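Local atomic coordinates of putative NADPH:quinone oxidoreductase (Ralstonia eutropha, PDB entry 3IUP), a protein that binds NADPH and probably uses it to reduce quinones, as a putative quinone oxidoreductase carrying an alcohol dehydrogenase GroES-like domain. Residues Gly98-Val103 / Leu114-Ala120; Pro93-Gly98 / Ala121-Tyr127. One frame throughout, in Å; residues are numbered along the deposited sequence.

In the fold
Both contacts lie in the GroES-like region of the chain, on the same side of its centre, with their own centres about 14 Å apart. Interaction 1 pairs strand 98-105 with strand 118-121 and is nested along the chain inside the loop that interaction 2 closes. Gly98 belongs to both: there the paired strands of interaction 1 give way to the irregular segments 93-98 and 121-127. Strand 34-43 flanks strand 98-105 and also sends side chains against both contacts. From the turn at Leu114-Lys117 the backbone bonding passes through Gly98 into the loops, where the Glu97 side chain is about 8 Å from a bound NADPH.

Interaction 1: Gly98-Val103 / Leu114-Ala120; sequences GAGVVV and LMGKTVA
Gly100 N reaches Val119 O at 2.9 Å, and Val119 N returns a bond to Gly100 O, forming one hydrogen-bonded pair of an antiparallel beta ladder in the GroES-like domain. Non-hydrogen-bonded pairs, Ala99 with Ala120 and Val101 with Thr118, lie before and after it. The alanines bring their CA atoms to 4.1 Å, a close approach that small side chains suit; Pro147 packs on the same face. Besides Val119 N, Gly100 O takes a CA-H...O contact from Thr118 CA at 3.3 Å.

Val102 N continues the ladder, donating to Lys117 O at 2.9 Å. Its own carbonyl is held less squarely: Gly116 N approaches Val102 O at 3.0 Å, tilted 32° from the carbonyl plane, as the partner chain leaves the sheet through the type II turn Leu114-Lys117. Gly116 takes the third place of that turn with a positive phi, easily adopted by a residue without CB, and Lys117 N closes it on Leu114 O.

Val102 is the main apolar bridge. Its CB approaches Leu114 O to 3.3 Å, while its two methyls part: CG1, opposite the backbone N (chi1 174°), goes to Met115, and CG2 to Val119 CG2 at 3.9 Å. Val35 and Ile37 of strand 34-43 pack on Val102 and Val119 respectively, where both valines are buried; their beta-branched side chains suit an extended strand. Met115, a selenomethionine, starts out away from the strand, but its chain bends at chi2 (61°) and brings methyl CE to 3.3 Å from Val103 O.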
ATOM      1  N   GLY A  98      24.784 -11.747 -15.664  1.00 18.04           N
ATOM      2  CA  GLY A  98      25.386 -12.925 -16.280  1.00 17.55           C
ATOM      3  C   GLY A  98      26.767 -13.205 -15.760  1.00 16.85           C
ATOM      4  O   GLY A  98      27.261 -12.536 -14.838  1.00 17.56           O
ATOM      5  N   ALA A  99      27.410 -14.169 -16.377  1.00 16.29           N
ATOM      6  CA  ALA A  99      28.698 -14.625 -15.887  1.00 15.84           C
ATOM      7  C   ALA A  99      29.540 -15.057 -17.041  1.00 16.93           C
ATOM      8  O   ALA A  99      29.015 -15.437 -18.105  1.00 16.26           O
ATOM      9  CB  ALA A  99      28.507 -15.795 -14.886  1.00 16.22           C
ATOM     10  N   GLY A 100      30.856 -14.931 -16.865  1.00 17.57           N
ATOM     11  CA  GLY A 100      31.767 -15.360 -17.894  1.00 17.43           C
ATOM     12  C   GLY A 100      33.206 -15.250 -17.441  1.00 18.02           C
ATOM     13  O   GLY A 100      33.501 -15.178 -16.243  1.00 19.06           O
ATOM     14  N   VAL A 101      34.096 -15.180 -18.417  1.00 18.12           N
ATOM     15  CA  VAL A 101      35.525 -15.157 -18.154  1.00 17.94           C
ATOM     16  C   VAL A 101      36.141 -13.815 -18.566  1.00 17.49           C
ATOM     17  O   VAL A 101      35.829 -13.282 -19.621  1.00 16.28           O
ATOM     18  CB  VAL A 101      36.212 -16.290 -18.888  1.00 18.08           C
ATOM     19  CG1 VAL A 101      37.741 -16.235 -18.659  1.00 19.53           C
ATOM     20  CG2 VAL A 101      35.651 -17.623 -18.407  1.00 18.34           C
ATOM     21  N   VAL A 102      37.004 -13.281 -17.716  1.00 18.07           N
ATOM     22  CA  VAL A 102      37.700 -12.037 -18.006  1.00 17.55           C
ATOM     23  C   VAL A 102      38.852 -12.348 -18.935  1.00 18.01           C
ATOM     24  O   VAL A 102      39.763 -13.105 -18.572  1.00 18.90           O
ATOM     25  CB  VAL A 102      38.236 -11.344 -16.749  1.00 17.12           C
ATOM     26  CG1 VAL A 102      39.082 -10.116 -17.151  1.00 17.31           C
ATOM     27  CG2 VAL A 102      37.092 -10.906 -15.794  1.00 17.39           C
ATOM     28  N   VAL A 103      38.775 -11.796 -20.137  1.00 17.74           N
ATOM     29  CA  VAL A 103      39.737 -12.046 -21.207  1.00 18.07           C
ATOM     30  C   VAL A 103      40.627 -10.845 -21.502  1.00 18.86           C
ATOM     31  O   VAL A 103      41.649 -11.001 -22.171  1.00 19.76           O
ATOM     32  CB  VAL A 103      39.023 -12.438 -22.540  1.00 17.80           C
ATOM     33  CG1 VAL A 103      38.284 -13.767 -22.380  1.00 19.50           C
ATOM     34  CG2 VAL A 103      38.083 -11.327 -22.993  1.00 18.34           C
ATOM     35  N   LEU A 114      41.557  -9.303 -11.817  1.00 18.99           N
ATOM     36  CA  LEU A 114      40.481 -10.110 -12.357  1.00 18.98           C
ATOM     37  C   LEU A 114      40.872 -10.876 -13.599  1.00 18.68           C
ATOM     38  O   LEU A 114      40.117 -11.726 -14.071  1.00 18.26           O
ATOM     39  CB  LEU A 114      39.280  -9.203 -12.668  1.00 19.01           C
ATOM     40  CG  LEU A 114      38.627  -8.492 -11.466  1.00 20.27           C
ATOM     41  CD1 LEU A 114      37.439  -7.719 -12.009  1.00 23.75           C
ATOM     42  CD2 LEU A 114      38.184  -9.431 -10.333  1.00 21.04           C
HETATM   43  N   MSE A 115      42.033 -10.586 -14.176  1.00 19.21           N
HETATM   44  CA  MSE A 115      42.402 -11.255 -15.414  1.00 20.22           C
HETATM   45  C   MSE A 115      42.274 -12.775 -15.289  1.00 20.44           C
HETATM   46  O   MSE A 115      42.767 -13.384 -14.336  1.00 20.23           O
HETATM   47  CB  MSE A 115      43.842 -10.922 -15.835  1.00 20.61           C
HETATM   48  CG  MSE A 115      44.184 -11.456 -17.203  1.00 21.30           C
HETATM   49 SE   MSE A 115      43.107 -10.771 -18.655  0.75 22.23          SE
HETATM   50  CE  MSE A 115      44.177 -11.608 -20.068  1.00 27.21           C
ATOM     51  N   GLY A 116      41.562 -13.363 -16.246  1.00 20.59           N
ATOM     52  CA  GLY A 116      41.409 -14.803 -16.320  1.00 20.32           C
ATOM     53  C   GLY A 116      40.424 -15.409 -15.361  1.00 21.18           C
ATOM     54  O   GLY A 116      40.154 -16.606 -15.462  1.00 22.65           O
ATOM     55  N   LYS A 117      39.828 -14.597 -14.490  1.00 20.98           N
ATOM     56  CA  LYS A 117      38.863 -15.085 -13.530  1.00 20.66           C
ATOM     57  C   LYS A 117      37.475 -15.262 -14.143  1.00 21.14           C
ATOM     58  O   LYS A 117      37.096 -14.596 -15.098  1.00 20.20           O
ATOM     59  CB  LYS A 117      38.793 -14.144 -12.342  1.00 21.55           C
ATOM     60  CG  LYS A 117      40.154 -13.961 -11.629  1.00 23.85           C
ATOM     61  CD  LYS A 117      40.162 -14.541 -10.280  1.00 28.60           C
ATOM     62  CE  LYS A 117      41.463 -14.226  -9.546  1.00 31.91           C
ATOM     63  NZ  LYS A 117      42.557 -14.998 -10.155  1.00 33.23           N
ATOM     64  N   THR A 118      36.744 -16.184 -13.536  1.00 20.94           N
ATOM     65  CA  THR A 118      35.331 -16.361 -13.784  1.00 19.88           C
ATOM     66  C   THR A 118      34.591 -15.461 -12.824  1.00 20.24           C
ATOM     67  O   THR A 118      34.737 -15.572 -11.585  1.00 20.82           O
ATOM     68  CB  THR A 118      34.919 -17.848 -13.633  1.00 19.96           C
ATOM     69  OG1 THR A 118      35.648 -18.596 -14.600  1.00 22.40           O
ATOM     70  CG2 THR A 118      33.407 -18.025 -13.912  1.00 20.51           C
ATOM     71  N   VAL A 119      33.795 -14.572 -13.418  1.00 19.03           N
ATOM     72  CA  VAL A 119      33.066 -13.534 -12.710  1.00 18.81           C
ATOM     73  C   VAL A 119      31.590 -13.499 -13.095  1.00 19.40           C
ATOM     74  O   VAL A 119      31.212 -13.967 -14.153  1.00 17.58           O
ATOM     75  CB  VAL A 119      33.690 -12.130 -12.979  1.00 18.49           C
ATOM     76  CG1 VAL A 119      35.180 -12.112 -12.522  1.00 18.45           C
ATOM     77  CG2 VAL A 119      33.520 -11.665 -14.432  1.00 19.86           C
ATOM     78  N   ALA A 120      30.790 -12.913 -12.201  1.00 19.32           N
ATOM     79  CA  ALA A 120      29.394 -12.528 -12.479  1.00 19.29           C
ATOM     80  C   ALA A 120      29.294 -11.019 -12.379  1.00 20.48           C
ATOM     81  O   ALA A 120      30.033 -10.371 -11.615  1.00 19.79           O
ATOM     82  CB  ALA A 120      28.412 -13.209 -11.481  1.00 18.22           C
TER

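Interaction 2: Pro93-Gly98 / Ala121-Tyr127; sequences PVGNEG and AIGGAMY
Backbone hydrogen bonds tie Pro93-Gly98 to Ala121-Tyr127, two irregular segments of the GroES-like domain that prolong an antiparallel ladder beyond its last regular pair. That pair is Gly98 with Ala121, bonded both ways, Ala121 N to Gly98 O at 2.9 Å. Farther on, three successive carbonyls accept from the partner loop. Tyr127 N meets Val94 O in the carbonyl plane, whereas Met126 N comes to Gly95 O at 2.9 Å from a tilted direction, and Gly124 N lies 35° out of the carbonyl plane of Asn96. Gly124 and Gly95 have positive phi and backbone angles at which a CB would press on the preceding carbonyl oxygen.

Water extends this polar seam: water 1 accepts from Ala125 N at 2.8 Å and donates weakly to Pro93 O, while water 2 accepts from Val94 N and lies within bonding distance of Tyr127 O, one of several acceptors around it.

Gly95 CA sits over the centre of the Tyr127 ring as a CH-pi contact, 3.6 Å from the centroid, in a place where any CB would strike the ring. The Val94 side chain lies obliquely across that of Tyr127; its CG1, set opposite the backbone N (chi1 -179°), comes to 3.5 Å from Tyr127 CE2. Tyr127 OH is hydrogen-bonded to Pro43 O, which helps to fix the ring.

Of the remaining side chains, Glu97 directs OE1 to the backbone N of Phe154 and Val155 and OE2 to Asn45, satisfying a buried carboxylate. Pro93 CB and Ala125 CB meet tightly at 3.4 Å. Met126, a selenomethionine, folded at chi2 and chi3, lays its methyl CE 3.7 Å from Gly98 N.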
ATOM      1  N   PRO A  93      19.863  -2.634 -25.359  1.00 16.96           N
ATOM      2  CA  PRO A  93      20.479  -3.872 -24.975  1.00 16.82           C
ATOM      3  C   PRO A  93      19.649  -4.554 -23.890  1.00 17.23           C
ATOM      4  O   PRO A  93      18.859  -3.904 -23.203  1.00 17.77           O
ATOM      5  CB  PRO A  93      21.849  -3.429 -24.435  1.00 17.20           C
ATOM      6  CG  PRO A  93      21.950  -2.002 -24.623  1.00 19.38           C
ATOM      7  CD  PRO A  93      20.590  -1.461 -24.844  1.00 18.17           C
ATOM      8  N   VAL A  94      19.812  -5.859 -23.724  1.00 17.21           N
ATOM      9  CA  VAL A  94      18.956  -6.597 -22.803  1.00 16.92           C
ATOM     10  C   VAL A  94      19.815  -7.529 -21.970  1.00 16.64           C
ATOM     11  O   VAL A  94      20.885  -7.961 -22.410  1.00 16.64           O
ATOM     12  CB  VAL A  94      17.863  -7.378 -23.586  1.00 18.02           C
ATOM     13  CG1 VAL A  94      16.932  -8.135 -22.614  1.00 19.70           C
ATOM     14  CG2 VAL A  94      17.050  -6.437 -24.440  1.00 19.36           C
ATOM     15  N   GLY A  95      19.343  -7.843 -20.765  1.00 16.86           N
ATOM     16  CA  GLY A  95      19.943  -8.839 -19.916  1.00 16.95           C
ATOM     17  C   GLY A  95      20.610  -8.196 -18.729  1.00 17.74           C
ATOM     18  O   GLY A  95      21.667  -7.585 -18.860  1.00 18.32           O
ATOM     19  N   ASN A  96      19.992  -8.333 -17.553  1.00 17.84           N
ATOM     20  CA  ASN A  96      20.506  -7.688 -16.343  1.00 17.63           C
ATOM     21  C   ASN A  96      21.819  -8.259 -15.882  1.00 17.46           C
ATOM     22  O   ASN A  96      22.718  -7.505 -15.534  1.00 17.54           O
ATOM     23  CB  ASN A  96      19.525  -7.808 -15.164  1.00 18.84           C
ATOM     24  CG  ASN A  96      18.407  -6.815 -15.245  1.00 25.06           C
ATOM     25  OD1 ASN A  96      18.654  -5.611 -15.328  1.00 31.52           O
ATOM     26  ND2 ASN A  96      17.159  -7.290 -15.160  1.00 30.33           N
ATOM     27  N   GLU A  97      21.918  -9.584 -15.831  1.00 16.36           N
ATOM     28  CA  GLU A  97      22.995 -10.248 -15.124  1.00 17.34           C
ATOM     29  C   GLU A  97      23.545 -11.397 -15.944  1.00 16.89           C
ATOM     30  O   GLU A  97      22.855 -11.947 -16.813  1.00 16.11           O
ATOM     31  CB  GLU A  97      22.517 -10.804 -13.746  1.00 16.61           C
ATOM     32  CG  GLU A  97      21.530 -11.933 -13.817  1.00 18.50           C
ATOM     33  CD  GLU A  97      21.055 -12.464 -12.458  1.00 21.71           C
ATOM     34  OE1 GLU A  97      21.786 -12.285 -11.449  1.00 20.98           O
ATOM     35  OE2 GLU A  97      19.995 -13.153 -12.454  1.00 24.50           O
ATOM     36  N   GLY A  98      24.784 -11.747 -15.664  1.00 18.04           N
ATOM     37  CA  GLY A  98      25.386 -12.925 -16.280  1.00 17.55           C
ATOM     38  C   GLY A  98      26.767 -13.205 -15.760  1.00 16.85           C
ATOM     39  O   GLY A  98      27.261 -12.536 -14.838  1.00 17.56           O
ATOM     40  N   ALA A 121      28.378 -10.442 -13.128  1.00 20.65           N
ATOM     41  CA  ALA A 121      28.104  -8.983 -13.045  1.00 22.36           C
ATOM     42  C   ALA A 121      26.657  -8.723 -13.281  1.00 22.38           C
ATOM     43  O   ALA A 121      26.026  -9.469 -14.040  1.00 20.77           O
ATOM     44  CB  ALA A 121      28.936  -8.225 -14.065  1.00 23.44           C
ATOM     45  N   ILE A 122      26.104  -7.651 -12.679  1.00 23.37           N
ATOM     46  CA  ILE A 122      24.757  -7.213 -13.010  1.00 24.15           C
ATOM     47  C   ILE A 122      24.862  -5.904 -13.801  1.00 24.40           C
ATOM     48  O   ILE A 122      24.365  -4.886 -13.448  1.00 26.49           O
ATOM     49  CB  ILE A 122      23.737  -7.173 -11.791  1.00 24.71           C
ATOM     50  CG1 ILE A 122      22.312  -6.875 -12.265  1.00 25.67           C
ATOM     51  CG2 ILE A 122      24.131  -6.193 -10.753  1.00 24.03           C
ATOM     52  CD1 ILE A 122      21.206  -7.226 -11.263  1.00 25.67           C
ATOM     53  N   GLY A 123      25.497  -5.993 -14.930  1.00 26.11           N
ATOM     54  CA  GLY A 123      25.907  -4.801 -15.673  1.00 25.77           C
ATOM     55  C   GLY A 123      24.857  -4.299 -16.625  1.00 24.67           C
ATOM     56  O   GLY A 123      24.997  -3.206 -17.168  1.00 25.62           O
ATOM     57  N   GLY A 124      23.810  -5.094 -16.884  1.00 22.03           N
ATOM     58  CA  GLY A 124      22.960  -4.804 -18.026  1.00 19.97           C
ATOM     59  C   GLY A 124      23.678  -5.196 -19.317  1.00 18.62           C
ATOM     60  O   GLY A 124      24.926  -5.398 -19.354  1.00 16.87           O
ATOM     61  N   ALA A 125      22.900  -5.287 -20.394  1.00 16.89           N
ATOM     62  CA  ALA A 125      23.436  -5.652 -21.716  1.00 16.43           C
ATOM     63  C   ALA A 125      24.222  -6.968 -21.669  1.00 16.07           C
ATOM     64  O   ALA A 125      25.208  -7.174 -22.390  1.00 16.76           O
ATOM     65  CB  ALA A 125      24.322  -4.508 -22.302  1.00 16.61           C
HETATM   66  N   MSE A 126      23.741  -7.913 -20.872  1.00 15.08           N
HETATM   67  CA  MSE A 126      24.481  -9.179 -20.721  1.00 15.65           C
HETATM   68  C   MSE A 126      24.165 -10.209 -21.788  1.00 15.52           C
HETATM   69  O   MSE A 126      24.877 -11.217 -21.881  1.00 15.63           O
HETATM   70  CB  MSE A 126      24.331  -9.788 -19.329  1.00 16.18           C
HETATM   71  CG  MSE A 126      24.580  -8.840 -18.181  1.00 15.02           C
HETATM   72 SE   MSE A 126      26.483  -8.258 -18.167  0.75 17.56          SE
HETATM   73  CE  MSE A 126      27.225  -9.816 -17.689  1.00 17.17           C
ATOM     74  N   TYR A 127      23.148  -9.960 -22.619  1.00 14.82           N
ATOM     75  CA  TYR A 127      22.863 -10.832 -23.766  1.00 14.97           C
ATOM     76  C   TYR A 127      23.759 -10.369 -24.942  1.00 15.83           C
ATOM     77  O   TYR A 127      23.310  -9.723 -25.900  1.00 16.87           O
ATOM     78  CB  TYR A 127      21.408 -10.838 -24.185  1.00 15.39           C
ATOM     79  CG  TYR A 127      20.449 -11.277 -23.102  1.00 15.48           C
ATOM     80  CD1 TYR A 127      20.869 -11.887 -21.922  1.00 15.97           C
ATOM     81  CD2 TYR A 127      19.092 -11.017 -23.242  1.00 18.19           C
ATOM     82  CE1 TYR A 127      19.943 -12.248 -20.948  1.00 15.34           C
ATOM     83  CE2 TYR A 127      18.183 -11.373 -22.280  1.00 18.46           C
ATOM     84  CZ  TYR A 127      18.604 -12.019 -21.127  1.00 16.16           C
ATOM     85  OH  TYR A 127      17.680 -12.319 -20.165  1.00 16.62           O
TER
HETATM   86  O   HOH W   1      20.259  -4.244 -20.379  1.00 22.14           O
HETATM   87  O   HOH W   2      22.023  -6.925 -25.285  1.00 17.54           O